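Thiamine-binding periplasmic protein (Escherichia coli, PDB 2QRY) binds thiamine, thiamine phosphate and thiamine diphosphate with high affinity in the periplasm as the solute-binding component of the ThiBPQ ABC importer. Local coordinates at residues Ala223-Ile226 / Leu227-Lys231. Numbering follows the deposited sequence.
Sequences AYHI and LEEKK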
loop_
_atom_site.group_PDB
_atom_site.type_symbol
_atom_site.label_atom_id
_atom_site.label_comp_id
_atom_site.label_asym_id
_atom_site.label_seq_id
_atom_site.Cartn_x
_atom_site.Cartn_y
_atom_site.Cartn_z
ATOM N N ALA A 223 -7.149 11.285 7.536
ATOM C CA ALA A 223 -7.990 12.012 6.595
ATOM C C ALA A 223 -9.332 11.313 6.375
ATOM O O ALA A 223 -10.355 11.971 6.151
ATOM C CB ALA A 223 -7.266 12.184 5.268
ATOM N N TYR A 224 -9.341 9.981 6.422
ATOM C CA TYR A 224 -10.604 9.263 6.241
ATOM C C TYR A 224 -11.596 9.684 7.319
ATOM O O TYR A 224 -12.739 10.040 7.022
ATOM C CB TYR A 224 -10.426 7.750 6.341
ATOM C CG TYR A 224 -11.752 7.051 6.536
ATOM C CD1 TYR A 224 -12.649 6.917 5.476
ATOM C CD2 TYR A 224 -12.155 6.611 7.802
ATOM C CE1 TYR A 224 -13.915 6.371 5.667
ATOM C CE2 TYR A 224 -13.418 6.065 8.004
ATOM C CZ TYR A 224 -14.296 5.949 6.931
ATOM O OH TYR A 224 -15.558 5.430 7.123
ATOM N N HIS A 225 -11.155 9.630 8.571
ATOM C CA HIS A 225 -12.011 9.995 9.683
ATOM C C HIS A 225 -12.390 11.473 9.696
ATOM O O HIS A 225 -13.519 11.825 10.037
ATOM C CB HIS A 225 -11.349 9.606 11.001
ATOM C CG HIS A 225 -11.123 8.133 11.148
ATOM N ND1 HIS A 225 -9.957 7.513 10.747
ATOM C CD2 HIS A 225 -11.922 7.152 11.629
ATOM C CE1 HIS A 225 -10.050 6.216 10.978
ATOM N NE2 HIS A 225 -11.231 5.971 11.514
ATOM N N ILE A 226 -11.463 12.341 9.316
ATOM C CA ILE A 226 -11.758 13.767 9.294
ATOM C C ILE A 226 -12.903 14.093 8.326
ATOM O O ILE A 226 -13.925 14.638 8.728
ATOM C CB ILE A 226 -10.517 14.591 8.883
ATOM C CG1 ILE A 226 -9.402 14.406 9.917
ATOM C CG2 ILE A 226 -10.887 16.069 8.764
ATOM C CD1 ILE A 226 -8.102 15.131 9.563
ATOM N N LEU A 227 -12.732 13.742 7.056
ATOM C CA LEU A 227 -13.736 14.025 6.027
ATOM C C LEU A 227 -15.039 13.219 6.101
ATOM O O LEU A 227 -16.134 13.784 6.021
ATOM C CB LEU A 227 -13.126 13.836 4.626
ATOM C CG LEU A 227 -12.062 14.814 4.101
ATOM C CD1 LEU A 227 -10.698 14.546 4.738
ATOM C CD2 LEU A 227 -11.965 14.662 2.586
ATOM N N GLU A 228 -14.919 11.903 6.254
ATOM C CA GLU A 228 -16.080 11.022 6.289
ATOM C C GLU A 228 -16.866 10.971 7.599
ATOM O O GLU A 228 -18.079 10.770 7.582
ATOM C CB GLU A 228 -15.655 9.600 5.915
ATOM C CG GLU A 228 -15.013 9.472 4.547
ATOM C CD GLU A 228 -15.933 9.926 3.434
ATOM O OE1 GLU A 228 -17.143 9.623 3.508
ATOM O OE2 GLU A 228 -15.446 10.572 2.479
ATOM N N GLU A 229 -16.189 11.141 8.729
ATOM C CA GLU A 229 -16.874 11.086 10.015
ATOM C C GLU A 229 -16.787 12.389 10.813
ATOM O O GLU A 229 -17.329 12.487 11.912
ATOM C CB GLU A 229 -16.312 9.926 10.845
ATOM C CG GLU A 229 -16.224 8.610 10.074
ATOM C CD GLU A 229 -15.772 7.443 10.931
ATOM O OE1 GLU A 229 -14.764 7.585 11.654
ATOM O OE2 GLU A 229 -16.422 6.377 10.869
ATOM N N LYS A 230 -16.115 13.393 10.259
ATOM C CA LYS A 230 -15.969 14.669 10.950
ATOM C C LYS A 230 -15.307 14.464 12.312
ATOM O O LYS A 230 -15.707 15.082 13.300
ATOM C CB LYS A 230 -17.336 15.332 11.138
ATOM C CG LYS A 230 -17.690 16.375 10.092
ATOM C CD LYS A 230 -17.597 15.831 8.674
ATOM C CE LYS A 230 -17.900 16.917 7.642
ATOM N NZ LYS A 230 -17.656 16.455 6.244
ATOM N N LYS A 231 -14.308 13.585 12.359
ATOM C CA LYS A 231 -13.573 13.299 13.593
ATOM C C LYS A 231 -12.072 13.487 13.373
ATOM O O LYS A 231 -11.514 12.969 12.408
ATOM C CB LYS A 231 -13.840 11.863 14.067
ATOM C CG LYS A 231 -15.261 11.609 14.568
ATOM C CD LYS A 231 -15.398 10.248 15.272
ATOM C CE LYS A 231 -15.216 9.079 14.302
ATOM N NZ LYS A 231 -15.379 7.737 14.948
#
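H225 O accepts two backbone bonds near the C-terminal end of helix 221-229. E229 N closes the i to i+4 bond with a bent N-H...O angle of 140°, whereas K231 N lies 3.0 Å from H225 O and donates almost straight, at 169°. The two donors come from opposite faces of the carbonyl plane. K231 N thus reaches back six positions, while K230, the first residue to leave helical phi/psi, turns the chain with positive phi, so the backbone curls over the last turn of the helix.

The closely packed side is where H225 and A223 are buried and the Y224 ring meets E228. With its CG anti to the backbone N (chi1 164°), the ring is met by E228: CB sits 4.2 Å from the ring centroid in an off-centre CH-pi contact, and CG comes to 3.5 Å from Y224 CE1. Y224 CD2 also lies over the centre of the H225 ring. On another side, L227 CD1 meets A223 CB at 4.2 Å.

The charged side is looser. The exposed E228 bends at chi2, carrying its carboxylate away from residues 223-226. K230 NZ turns back to L227 O, 3.1 Å away and in the carbonyl plane, giving the exposed lysine a backbone partner.

Y224 also touches thiamin phosphate and meets W283 edge-to-face, placing this turn of helix beside the ligand pocket. The helix follows strand 214-218 and leads into strand 234-236, both antiparallel partners of strand 121-133; Y234 of the latter strand meets the H225 ring, while F296 and P293 from loops touch A223 and L227.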